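Long-range contacts in ABC transporter substrate-binding protein-branched chain amino acid transport (Streptococcus pneumoniae, PDB 4GNR), which probably captures extracellular isoleucine and related branched-chain amino acids and hands them to an ABC importer: residues I10-E15 with V51-N56; Q129-S134 with A161-E166; G230-E235 with F250-S255; A286-H291 with G318-T323. All coordinates share one frame; numbering follows the deposited sequence. Where two conformers were deposited one is given.

Contact 1, partly buried, is the only strand pair and lies at the edge of the five-stranded parallel sheet. Contacts 2 and 3 are buried in the lobe of the seven-stranded mixed sheet: the helices of contact 2 pack on it, contact 3 includes one of its strands, and they meet where I251 packs on Q129, I132 and I133. Contact 4, also buried, ties a helix to a hairpin, and its turn meets contact 3 through T320 beside G253 and F254. Chemistry follows place: backbone bonds in contact 1, helix packing in 2, one amide spanning loop and strand in 3, a carboxylate gripping a turn in 4. Contacts 1 and 3 each join parts of a beta-alpha-beta unit.

Contact 1 (I10-E15 with V51-N56); sequences IGFNFE and VVDKDN
Residues I10-F14 and V51-D55 form a parallel strand pair at one border of the five-stranded sheet, where 48-55 is the outermost strand and 7-14 its inner neighbour. The axes run 4.6 Å apart at 14°. The carbonyls of I10, F12 and F14 accept from the amides of V52, K54 and N56, while F12 N and F14 N donate back to V52 O and K54 O. On the face carrying F12, the V51 methyl CG1 sits over the centre of the phenyl ring in a CH-pi contact, 3.7 Å from F12 CE2; chi1 of 173° sets this branch opposite the V51 backbone N. The D53 carboxylate approaches the same ring obliquely, its OD2 held by Q28 NE2. On the other face, N56 ND2 donates to N13 OD1 at 2.9 Å. The acceptor lies in the N56 amide plane, but the donor stands above the plane of the N13 side-chain carbonyl. N13 ND2 turns instead to A63 O of helix 60-72. At the strand ends N56 OD1, which accepts from S58 N, comes within 3.2 Å of E15 CG. The E15 carboxylate bonds to A83 N and T84 OG1, so it sits behind two residues of the isoleucine pocket. With helix 21-40 covering F12 and F14, the pair completes the first beta-alpha-beta unit of a Rossmann-like lobe, as expected in a periplasmic binding protein.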
loop_
_atom_site.group_PDB
_atom_site.type_symbol
_atom_site.label_atom_id
_atom_site.label_comp_id
_atom_site.label_asym_id
_atom_site.label_seq_id
_atom_site.Cartn_x
_atom_site.Cartn_y
_atom_site.Cartn_z
ATOM N N ILE A 10 -15.261 7.842 -13.690
ATOM C CA ILE A 10 -14.016 7.571 -12.955
ATOM C C ILE A 10 -13.609 6.109 -13.153
ATOM O O ILE A 10 -14.425 5.198 -12.901
ATOM C CB ILE A 10 -14.170 7.846 -11.431
ATOM C CG1 ILE A 10 -14.561 9.310 -11.200
ATOM C CG2 ILE A 10 -12.857 7.478 -10.684
ATOM C CD1 ILE A 10 -13.580 10.292 -11.769
ATOM N N GLY A 11 -12.368 5.870 -13.607
ATOM C CA GLY A 11 -11.927 4.498 -13.770
ATOM C C GLY A 11 -11.209 3.988 -12.530
ATOM O O GLY A 11 -10.553 4.765 -11.833
ATOM N N PHE A 12 -11.378 2.700 -12.269
ATOM C CA PHE A 12 -10.571 1.989 -11.293
ATOM C C PHE A 12 -9.658 1.041 -12.110
ATOM O O PHE A 12 -10.138 0.357 -13.038
ATOM C CB PHE A 12 -11.333 1.124 -10.296
ATOM C CG PHE A 12 -12.311 1.822 -9.375
ATOM C CD1 PHE A 12 -12.338 3.190 -9.193
ATOM C CD2 PHE A 12 -13.158 1.033 -8.602
ATOM C CE1 PHE A 12 -13.234 3.763 -8.300
ATOM C CE2 PHE A 12 -14.030 1.589 -7.694
ATOM C CZ PHE A 12 -14.083 2.963 -7.550
ATOM N N ASN A 13 -8.387 0.974 -11.729
ATOM C CA ASN A 13 -7.408 0.064 -12.366
ATOM C C ASN A 13 -6.732 -0.666 -11.198
ATOM O O ASN A 13 -5.744 -0.171 -10.659
ATOM C CB ASN A 13 -6.413 0.864 -13.184
ATOM C CG ASN A 13 -5.399 0.005 -13.905
ATOM O OD1 ASN A 13 -5.304 -1.199 -13.667
ATOM N ND2 ASN A 13 -4.618 0.625 -14.797
ATOM N N PHE A 14 -7.319 -1.787 -10.779
ATOM C CA PHE A 14 -6.865 -2.459 -9.574
ATOM C C PHE A 14 -6.488 -3.912 -9.801
ATOM O O PHE A 14 -7.050 -4.613 -10.648
ATOM C CB PHE A 14 -7.932 -2.405 -8.449
ATOM C CG PHE A 14 -8.183 -1.032 -7.867
ATOM C CD1 PHE A 14 -7.139 -0.250 -7.362
ATOM C CD2 PHE A 14 -9.496 -0.579 -7.679
ATOM C CE1 PHE A 14 -7.410 0.985 -6.749
ATOM C CE2 PHE A 14 -9.749 0.628 -7.069
ATOM C CZ PHE A 14 -8.711 1.417 -6.603
ATOM N N GLU A 15 -5.584 -4.371 -8.939
ATOM C CA GLU A 15 -5.097 -5.760 -8.878
ATOM C C GLU A 15 -6.191 -6.574 -8.143
ATOM O O GLU A 15 -6.101 -6.833 -6.941
ATOM C CB GLU A 15 -3.798 -5.819 -8.107
ATOM C CG GLU A 15 -2.580 -5.038 -8.697
ATOM C CD GLU A 15 -2.469 -3.541 -8.402
ATOM O OE1 GLU A 15 -3.493 -2.857 -8.215
ATOM O OE2 GLU A 15 -1.318 -3.053 -8.419
ATOM N N VAL A 51 -18.592 4.618 -12.349
ATOM C CA VAL A 51 -17.343 3.899 -12.233
ATOM C C VAL A 51 -17.177 2.871 -13.339
ATOM O O VAL A 51 -18.110 2.137 -13.645
ATOM C CB VAL A 51 -17.279 3.119 -10.861
ATOM C CG1 VAL A 51 -16.040 2.212 -10.781
ATOM C CG2 VAL A 51 -17.272 4.085 -9.714
ATOM N N VAL A 52 -15.985 2.846 -13.932
ATOM C CA VAL A 52 -15.583 1.793 -14.900
ATOM C C VAL A 52 -14.455 1.062 -14.130
ATOM O O VAL A 52 -13.330 1.559 -14.029
ATOM C CB VAL A 52 -15.131 2.303 -16.243
ATOM C CG1 VAL A 52 -14.805 1.124 -17.140
ATOM C CG2 VAL A 52 -16.216 3.179 -16.846
ATOM N N ASP A 53 -14.799 -0.093 -13.571
ATOM C CA ASP A 53 -13.915 -0.849 -12.665
ATOM C C ASP A 53 -13.232 -1.970 -13.398
ATOM O O ASP A 53 -13.875 -2.950 -13.730
ATOM C CB ASP A 53 -14.769 -1.367 -11.494
ATOM C CG ASP A 53 -13.996 -2.139 -10.445
ATOM O OD1 ASP A 53 -12.772 -2.309 -10.615
ATOM O OD2 ASP A 53 -14.648 -2.573 -9.469
ATOM N N LYS A 54 -11.932 -1.844 -13.633
ATOM C CA LYS A 54 -11.158 -2.822 -14.354
ATOM C C LYS A 54 -10.125 -3.522 -13.477
ATOM O O LYS A 54 -9.476 -2.907 -12.624
ATOM C CB LYS A 54 -10.453 -2.132 -15.516
ATOM C CG LYS A 54 -11.407 -1.617 -16.581
ATOM C CD LYS A 54 -11.978 -2.761 -17.400
ATOM C CE LYS A 54 -12.867 -2.298 -18.529
ATOM N NZ LYS A 54 -13.311 -3.446 -19.352
ATOM N N ASP A 55 -9.971 -4.813 -13.741
ATOM C CA ASP A 55 -9.008 -5.684 -13.072
ATOM C C ASP A 55 -7.739 -5.787 -13.955
ATOM O O ASP A 55 -7.816 -6.212 -15.100
ATOM C CB ASP A 55 -9.626 -7.089 -12.903
ATOM C CG ASP A 55 -8.709 -8.122 -12.267
ATOM O OD1 ASP A 55 -7.660 -7.756 -11.702
ATOM O OD2 ASP A 55 -9.085 -9.324 -12.334
ATOM N N ASN A 56 -6.598 -5.397 -13.404
ATOM C CA ASN A 56 -5.326 -5.512 -14.110
ATOM C C ASN A 56 -4.614 -6.858 -13.893
ATOM O O ASN A 56 -3.503 -7.054 -14.406
ATOM C CB ASN A 56 -4.401 -4.339 -13.817
ATOM C CG ASN A 56 -4.024 -4.255 -12.357
ATOM O OD1 ASN A 56 -3.707 -5.270 -11.729
ATOM N ND2 ASN A 56 -4.028 -3.035 -11.803
#

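Contact 2 (Q129-S134 with A161-E166)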
loop_
_atom_site.group_PDB
_atom_site.type_symbol
_atom_site.label_atom_id
_atom_site.label_comp_id
_atom_site.label_asym_id
_atom_site.label_seq_id
_atom_site.Cartn_x
_atom_site.Cartn_y
_atom_site.Cartn_z
ATOM N N GLN A 129 10.236 3.941 4.517
ATOM C CA GLN A 129 9.986 2.660 5.164
ATOM C C GLN A 129 11.273 1.995 5.678
ATOM O O GLN A 129 11.327 1.484 6.794
ATOM C CB GLN A 129 9.244 1.680 4.263
ATOM C CG GLN A 129 7.860 2.157 3.858
ATOM C CD GLN A 129 7.007 1.005 3.359
ATOM O OE1 GLN A 129 6.539 0.185 4.149
ATOM N NE2 GLN A 129 6.769 0.954 2.060
ATOM N N GLY A 130 12.300 1.975 4.836
ATOM C CA GLY A 130 13.560 1.326 5.246
ATOM C C GLY A 130 14.207 1.986 6.451
ATOM O O GLY A 130 14.780 1.313 7.312
ATOM N N LYS A 131 14.119 3.310 6.509
ATOM C CA LYS A 131 14.673 4.081 7.636
ATOM C C LYS A 131 13.917 3.768 8.920
ATOM O O LYS A 131 14.513 3.571 9.971
ATOM C CB LYS A 131 14.607 5.588 7.348
ATOM C CG LYS A 131 15.532 6.086 6.278
ATOM C CD LYS A 131 15.220 7.517 5.891
ATOM C CE LYS A 131 16.096 8.039 4.800
ATOM N NZ LYS A 131 15.552 9.352 4.419
ATOM N N ILE A 132 12.587 3.743 8.817
ATOM C CA ILE A 132 11.758 3.417 9.979
ATOM C C ILE A 132 12.070 1.998 10.469
ATOM O O ILE A 132 12.198 1.761 11.671
ATOM C CB ILE A 132 10.287 3.578 9.641
ATOM C CG1 ILE A 132 9.941 5.081 9.575
ATOM C CG2 ILE A 132 9.419 2.848 10.665
ATOM C CD1 ILE A 132 8.526 5.308 9.027
ATOM N N ILE A 133 12.155 1.042 9.541
ATOM C CA ILE A 133 12.454 -0.329 9.939
ATOM C C ILE A 133 13.814 -0.381 10.657
ATOM O O ILE A 133 13.954 -1.017 11.701
ATOM C CB ILE A 133 12.360 -1.287 8.738
ATOM C CG1 ILE A 133 10.894 -1.407 8.274
ATOM C CG2 ILE A 133 12.913 -2.664 9.100
ATOM C CD1 ILE A 133 10.716 -2.057 6.900
ATOM N N SER A 134 14.828 0.244 10.084
ATOM C CA SER A 134 16.152 0.283 10.739
ATOM C C SER A 134 16.072 0.887 12.150
ATOM O O SER A 134 16.578 0.316 13.124
ATOM C CB SER A 134 17.151 1.076 9.913
ATOM O OG SER A 134 18.436 1.076 10.519
ATOM N N ALA A 161 15.021 -2.570 1.066
ATOM C CA ALA A 161 16.288 -3.184 1.489
ATOM C C ALA A 161 17.464 -2.196 1.369
ATOM O O ALA A 161 18.311 -2.109 2.271
ATOM C CB ALA A 161 16.559 -4.446 0.703
ATOM N N LYS A 162 17.515 -1.467 0.252
ATOM C CA LYS A 162 18.598 -0.482 0.036
ATOM C C LYS A 162 18.622 0.550 1.167
ATOM O O LYS A 162 19.673 0.859 1.742
ATOM C CB LYS A 162 18.454 0.195 -1.331
ATOM C CG LYS A 162 19.463 1.300 -1.615
ATOM C CD LYS A 162 19.205 1.951 -2.977
ATOM C CE LYS A 162 20.166 3.089 -3.279
ATOM N NZ LYS A 162 19.677 4.383 -2.745
ATOM N N SER A 163 17.448 1.089 1.477
ATOM C CA SER A 163 17.351 2.079 2.537
ATOM C C SER A 163 17.709 1.495 3.912
ATOM O O SER A 163 18.397 2.135 4.724
ATOM C CB SER A 163 15.959 2.679 2.524
ATOM O OG SER A 163 15.826 3.538 3.632
ATOM N N PHE A 164 17.225 0.286 4.171
ATOM C CA PHE A 164 17.548 -0.381 5.413
ATOM C C PHE A 164 19.071 -0.530 5.576
ATOM O O PHE A 164 19.648 -0.200 6.620
ATOM C CB PHE A 164 16.890 -1.759 5.496
ATOM C CG PHE A 164 17.245 -2.489 6.757
ATOM C CD1 PHE A 164 16.542 -2.261 7.932
ATOM C CD2 PHE A 164 18.326 -3.355 6.801
ATOM C CE1 PHE A 164 16.898 -2.876 9.105
ATOM C CE2 PHE A 164 18.683 -3.972 8.000
ATOM C CZ PHE A 164 17.956 -3.729 9.147
ATOM N N ARG A 165 19.730 -1.038 4.537
ATOM C CA ARG A 165 21.197 -1.239 4.605
ATOM C C ARG A 165 21.945 0.069 4.850
ATOM O O ARG A 165 22.943 0.121 5.571
ATOM C CB ARG A 165 21.776 -1.908 3.353
ATOM C CG ARG A 165 21.327 -3.315 3.099
ATOM C CD ARG A 165 22.144 -3.953 1.935
ATOM N NE ARG A 165 21.576 -5.219 1.490
ATOM C CZ ARG A 165 20.676 -5.306 0.517
ATOM N NH1 ARG A 165 20.317 -4.216 -0.147
ATOM N NH2 ARG A 165 20.142 -6.473 0.191
ATOM N N GLU A 166 21.457 1.140 4.239
ATOM C CA GLU A 166 22.084 2.466 4.403
ATOM C C GLU A 166 22.021 2.974 5.839
ATOM O O GLU A 166 22.981 3.535 6.372
ATOM C CB GLU A 166 21.393 3.507 3.506
ATOM C CG GLU A 166 21.572 3.277 2.018
ATOM C CD GLU A 166 20.765 4.232 1.146
ATOM O OE1 GLU A 166 19.799 4.867 1.635
ATOM O OE2 GLU A 166 21.085 4.318 -0.059
#
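The helical segments Q129-S134 and A161-E166 cross at -44° with their axes only 7.3 Å apart, closest at G130 and F164, whose CA atoms are 4.3 Å from each other. Such an approach depends on small groups at the crossing: G130 presents bare backbone, and S163 directs a short side chain at it. S163 OG lies 3.6 Å from G130 CA, while its hydrogen bond goes to S127 O, one turn back on the first helix. A polar atom in this buried interface is thereby satisfied. Next to it F164 reaches over to the first helix. With chi1 at 178° its CG points opposite the backbone N, laying the ring along the first helix, where CE1 comes to 3.6 Å from S134 CA. I133 CG2 meets F164 CD1 at 3.8 Å, the two side chains being roughly perpendicular. Beyond the segments, the F164 ring stacks with Y168 and touches V146 of strand 145-151. I133 likewise packs on I251 of strand 248-252. Both helices therefore lie against the seven-stranded sheet, a helical layer characteristic of the alpha/beta lobes of this binding-protein family.

Contact 3 (G230-E235 with F250-S255); sequences GFNGEE and FISGFS
Apolar packing joins F231 and F250: F231 CB lies 3.5 Å from F250 CG, and the F231 backbone carbonyl rises over one face of the F250 ring. A chi1 of 56° wedges the F250 side chain between its own backbone N and carbonyl carbon, bringing the ring beneath the loop. The F231 ring meanwhile stacks on F236. At the edge of the F250 ring, close to its plane, stands N232 OD1, 3.4 Å from F250 CE2; the amide and ring planes are almost perpendicular, 88° apart.

The hydrogen bonding is carried by the N232 amide. N232 ND2 donates to I251 O at 2.9 Å, lying in the plane of that carbonyl, and also bonds to D229 O, so it links its own segment to the strand through two backbone acceptors. S252 OG lies 3.1 Å from N232 OD1 and 3.2 Å from F254 O, and its one proton can serve either.

Pocket chemistry adjoins the contact at G230, which touches the bound isoleucine. Its backbone N and O are hydrogen-bonded to Y156 OH and Y23 OH respectively. With two carbonyls fixing the nitrogen side of the buried N232 amide, the rotation of this group is well defined. The chemistry implies that N232, in the second shell, helps hold the short 3-10 turn and loop that follow strand 225-227, with D229 and G230 of the isoleucine site, against strand 248-252.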
loop_
_atom_site.group_PDB
_atom_site.type_symbol
_atom_site.label_atom_id
_atom_site.label_comp_id
_atom_site.label_asym_id
_atom_site.label_seq_id
_atom_site.Cartn_x
_atom_site.Cartn_y
_atom_site.Cartn_z
ATOM N N GLY A 230 3.785 -4.163 2.725
ATOM C CA GLY A 230 3.285 -5.374 2.093
ATOM C C GLY A 230 2.703 -6.410 3.054
ATOM O O GLY A 230 1.974 -7.312 2.616
ATOM N N PHE A 231 3.017 -6.330 4.352
ATOM C CA PHE A 231 2.457 -7.271 5.335
ATOM C C PHE A 231 0.996 -6.976 5.703
ATOM O O PHE A 231 0.383 -7.788 6.374
ATOM C CB PHE A 231 3.276 -7.252 6.639
ATOM C CG PHE A 231 4.556 -8.052 6.643
ATOM C CD1 PHE A 231 5.378 -8.204 5.530
ATOM C CD2 PHE A 231 5.019 -8.536 7.869
ATOM C CE1 PHE A 231 6.600 -8.895 5.648
ATOM C CE2 PHE A 231 6.217 -9.215 7.977
ATOM C CZ PHE A 231 7.002 -9.392 6.867
ATOM N N ASN A 232 0.453 -5.821 5.309
ATOM C CA ASN A 232 -0.924 -5.502 5.656
ATOM C C ASN A 232 -1.914 -6.408 4.929
ATOM O O ASN A 232 -1.671 -6.861 3.816
ATOM C CB ASN A 232 -1.244 -4.039 5.315
ATOM C CG ASN A 232 -0.593 -3.094 6.287
ATOM O OD1 ASN A 232 -1.157 -2.797 7.349
ATOM N ND2 ASN A 232 0.569 -2.592 5.933
ATOM N N GLY A 233 -3.038 -6.601 5.603
ATOM C CA GLY A 233 -4.170 -7.363 5.109
ATOM C C GLY A 233 -4.345 -8.724 5.740
ATOM O O GLY A 233 -3.406 -9.349 6.228
ATOM N N GLU A 234 -5.566 -9.244 5.659
ATOM C CA GLU A 234 -5.838 -10.561 6.237
ATOM C C GLU A 234 -5.263 -11.719 5.409
ATOM O O GLU A 234 -5.148 -12.830 5.912
ATOM C CB GLU A 234 -7.330 -10.790 6.442
ATOM C CG GLU A 234 -8.111 -10.726 5.151
ATOM C CD GLU A 234 -9.587 -11.027 5.332
ATOM O OE1 GLU A 234 -9.936 -11.738 6.304
ATOM O OE2 GLU A 234 -10.394 -10.583 4.484
ATOM N N GLU A 235 -4.894 -11.490 4.155
ATOM C CA GLU A 235 -4.353 -12.591 3.348
ATOM C C GLU A 235 -2.946 -12.941 3.856
ATOM O O GLU A 235 -2.511 -14.093 3.772
ATOM C CB GLU A 235 -4.396 -12.276 1.861
ATOM C CG GLU A 235 -4.029 -13.457 1.041
ATOM C CD GLU A 235 -4.930 -14.650 1.329
ATOM O OE1 GLU A 235 -6.109 -14.431 1.683
ATOM O OE2 GLU A 235 -4.462 -15.804 1.198
ATOM N N PHE A 250 5.137 -4.648 11.507
ATOM C CA PHE A 250 5.137 -4.117 10.134
ATOM C C PHE A 250 4.571 -2.704 10.075
ATOM O O PHE A 250 3.788 -2.266 10.921
ATOM C CB PHE A 250 4.367 -5.031 9.144
ATOM C CG PHE A 250 2.938 -5.308 9.541
ATOM C CD1 PHE A 250 2.637 -6.396 10.345
ATOM C CD2 PHE A 250 1.889 -4.509 9.100
ATOM C CE1 PHE A 250 1.340 -6.670 10.709
ATOM C CE2 PHE A 250 0.586 -4.781 9.468
ATOM C CZ PHE A 250 0.313 -5.864 10.277
ATOM N N ILE A 251 4.967 -2.004 9.018
ATOM C CA ILE A 251 4.525 -0.650 8.785
ATOM C C ILE A 251 3.121 -0.603 8.204
ATOM O O ILE A 251 2.767 -1.389 7.317
ATOM C CB ILE A 251 5.482 0.068 7.801
ATOM C CG1 ILE A 251 6.854 0.180 8.453
ATOM C CG2 ILE A 251 4.940 1.440 7.408
ATOM C CD1 ILE A 251 7.879 0.887 7.644
ATOM N N SER A 252 2.321 0.340 8.710
ATOM C CA SER A 252 0.986 0.572 8.191
ATOM C C SER A 252 0.728 2.073 8.135
ATOM O O SER A 252 1.314 2.862 8.849
ATOM C CB SER A 252 -0.078 -0.095 9.044
ATOM O OG SER A 252 -1.352 0.074 8.474
ATOM N N GLY A 253 -0.237 2.465 7.322
ATOM C CA GLY A 253 -0.652 3.864 7.201
ATOM C C GLY A 253 -2.021 4.133 7.779
ATOM O O GLY A 253 -2.562 5.196 7.553
ATOM N N PHE A 254 -2.540 3.190 8.555
ATOM C CA PHE A 254 -3.873 3.288 9.146
ATOM C C PHE A 254 -3.925 2.465 10.427
ATOM O O PHE A 254 -3.500 1.315 10.444
ATOM C CB PHE A 254 -4.943 2.747 8.148
ATOM C CG PHE A 254 -6.392 2.871 8.642
ATOM C CD1 PHE A 254 -6.965 4.117 8.763
ATOM C CD2 PHE A 254 -7.171 1.778 8.946
ATOM C CE1 PHE A 254 -8.261 4.291 9.204
ATOM C CE2 PHE A 254 -8.490 1.952 9.378
ATOM C CZ PHE A 254 -9.012 3.226 9.520
ATOM N N SER A 255 -4.432 3.078 11.487
ATOM C CA SER A 255 -4.583 2.409 12.769
ATOM C C SER A 255 -5.926 2.710 13.390
ATOM O O SER A 255 -6.386 3.837 13.394
ATOM C CB SER A 255 -3.528 2.860 13.772
ATOM O OG SER A 255 -3.770 2.321 15.070
#

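Contact 4 (A286-H291 with G318-T323); sequences AYDSVH and GVTGQT
D288 reaches out from helix 281-297 and grips the hairpin turn at V319 and T320. Its chi1 of -81° places CG opposite the carbonyl carbon, and the nearly flat chi2 turns both carboxylate oxygens to the turn. OD1 accepts from V319 N at 2.8 Å through its syn lone pair. OD2 takes two donors from a single residue: T320 N at 2.9 Å on the syn side and T320 OG1 at 2.7 Å on the anti side, both from the same face of the carboxylate. This double grip follows from the T320 rotamer, for chi1 of 66° sets OG1 between the backbone N and the carbonyl carbon, close enough to its own amide for both to reach one oxygen. A water adds a further donor to D288 OD2, at 2.9 Å; it also donates to G321 O and accepts from T323 OG1, extending the network along the hairpin. K333 NZ bonds to T320 OG1 as well, and its positive charge probably helps to balance the buried carboxylate. Y287, with CG opposite its backbone N, swings its ring toward V319, and its hydroxyl bonds to E37 of helix 21-40. V319 has two conformers, so the fit of its methyls on this ring is doubtful. G318 to G321 form a type I turn, closed by G321 N to G318 O at 3.3 Å; the return bond, G318 N to G321 O at 2.9 Å, pairs the two strands. The arrangement is a tight beta hairpin, strands 316-318 and 321-323, whose turn amides are bound by the carboxylate of a helical aspartate.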
loop_
_atom_site.group_PDB
_atom_site.type_symbol
_atom_site.label_atom_id
_atom_site.label_comp_id
_atom_site.label_asym_id
_atom_site.label_seq_id
_atom_site.Cartn_x
_atom_site.Cartn_y
_atom_site.Cartn_z
ATOM N N ALA A 286 -7.442 4.049 -0.372
ATOM C CA ALA A 286 -8.231 4.145 -1.608
ATOM C C ALA A 286 -9.496 4.994 -1.407
ATOM O O ALA A 286 -9.900 5.748 -2.297
ATOM C CB ALA A 286 -8.576 2.774 -2.123
ATOM N N TYR A 287 -10.119 4.853 -0.238
ATOM C CA TYR A 287 -11.292 5.657 0.127
ATOM C C TYR A 287 -10.898 7.146 0.072
ATOM O O TYR A 287 -11.604 7.983 -0.515
ATOM C CB TYR A 287 -11.766 5.217 1.504
ATOM C CG TYR A 287 -12.987 5.911 2.039
ATOM C CD1 TYR A 287 -12.872 7.068 2.786
ATOM C CD2 TYR A 287 -14.259 5.370 1.861
ATOM C CE1 TYR A 287 -13.996 7.677 3.348
ATOM C CE2 TYR A 287 -15.391 5.964 2.421
ATOM C CZ TYR A 287 -15.247 7.111 3.166
ATOM O OH TYR A 287 -16.313 7.720 3.773
ATOM N N ASP A 288 -9.769 7.496 0.686
ATOM C CA ASP A 288 -9.280 8.872 0.634
ATOM C C ASP A 288 -8.963 9.310 -0.802
ATOM O O ASP A 288 -9.247 10.455 -1.160
ATOM C CB ASP A 288 -8.067 9.088 1.533
ATOM C CG ASP A 288 -8.424 9.305 2.997
ATOM O OD1 ASP A 288 -9.617 9.397 3.345
ATOM O OD2 ASP A 288 -7.453 9.449 3.787
ATOM N N SER A 289 -8.362 8.441 -1.613
ATOM C CA SER A 289 -8.041 8.808 -2.992
ATOM C C SER A 289 -9.304 9.189 -3.770
ATOM O O SER A 289 -9.281 10.151 -4.553
ATOM C CB SER A 289 -7.272 7.725 -3.717
ATOM O OG SER A 289 -5.899 7.650 -3.352
ATOM N N VAL A 290 -10.389 8.433 -3.589
ATOM C CA VAL A 290 -11.641 8.796 -4.269
ATOM C C VAL A 290 -12.120 10.176 -3.816
ATOM O O VAL A 290 -12.534 10.987 -4.634
ATOM C CB VAL A 290 -12.724 7.724 -4.083
ATOM C CG1 VAL A 290 -14.086 8.248 -4.527
ATOM C CG2 VAL A 290 -12.345 6.466 -4.823
ATOM N N HIS A 291 -12.106 10.440 -2.502
ATOM C CA HIS A 291 -12.523 11.762 -2.026
ATOM C C HIS A 291 -11.632 12.869 -2.577
ATOM O O HIS A 291 -12.126 13.962 -2.889
ATOM C CB HIS A 291 -12.587 11.801 -0.498
ATOM C CG HIS A 291 -13.851 11.252 0.030
ATOM N ND1 HIS A 291 -14.989 12.022 0.045
ATOM C CD2 HIS A 291 -14.195 10.044 0.512
ATOM C CE1 HIS A 291 -15.989 11.319 0.535
ATOM N NE2 HIS A 291 -15.538 10.116 0.836
ATOM N N GLY A 318 -8.730 13.284 5.796
ATOM C CA GLY A 318 -9.426 12.048 5.485
ATOM C C GLY A 318 -9.260 10.993 6.554
ATOM O O GLY A 318 -8.857 11.256 7.693
ATOM N N VAL A 319 -9.567 9.777 6.148
ATOM C CA VAL A 319 -9.493 8.603 6.997
ATOM C C VAL A 319 -8.077 8.309 7.461
ATOM O O VAL A 319 -7.847 7.919 8.619
ATOM C CB VAL A 319 -10.041 7.379 6.217
ATOM C CG1 VAL A 319 -9.802 6.083 6.976
ATOM C CG2 VAL A 319 -11.521 7.582 5.901
ATOM N N THR A 320 -7.127 8.578 6.569
ATOM C CA THR A 320 -5.691 8.340 6.808
ATOM C C THR A 320 -4.984 9.654 7.161
ATOM O O THR A 320 -3.814 9.874 6.829
ATOM C CB THR A 320 -5.005 7.635 5.615
ATOM O OG1 THR A 320 -4.995 8.468 4.459
ATOM C CG2 THR A 320 -5.674 6.301 5.304
ATOM N N GLY A 321 -5.684 10.534 7.858
ATOM C CA GLY A 321 -5.110 11.805 8.252
ATOM C C GLY A 321 -5.083 12.784 7.107
ATOM O O GLY A 321 -5.910 12.751 6.190
ATOM N N GLN A 322 -4.099 13.661 7.143
ATOM C CA GLN A 322 -4.032 14.676 6.134
ATOM C C GLN A 322 -3.402 14.169 4.825
ATOM O O GLN A 322 -2.595 13.226 4.814
ATOM C CB GLN A 322 -3.159 15.859 6.635
ATOM C CG GLN A 322 -3.262 17.137 5.820
ATOM C CD GLN A 322 -2.312 18.235 6.290
ATOM O OE1 GLN A 322 -1.115 18.003 6.484
ATOM N NE2 GLN A 322 -2.819 19.458 6.378
ATOM N N THR A 323 -3.848 14.804 3.737
ATOM C CA THR A 323 -3.155 14.715 2.440
ATOM C C THR A 323 -2.829 16.169 2.059
ATOM O O THR A 323 -3.729 17.005 2.011
ATOM C CB THR A 323 -3.942 14.052 1.322
ATOM O OG1 THR A 323 -4.064 12.660 1.605
ATOM C CG2 THR A 323 -3.240 14.179 -0.008
HETATM O O HOH W 1 -5.683 11.707 3.624
#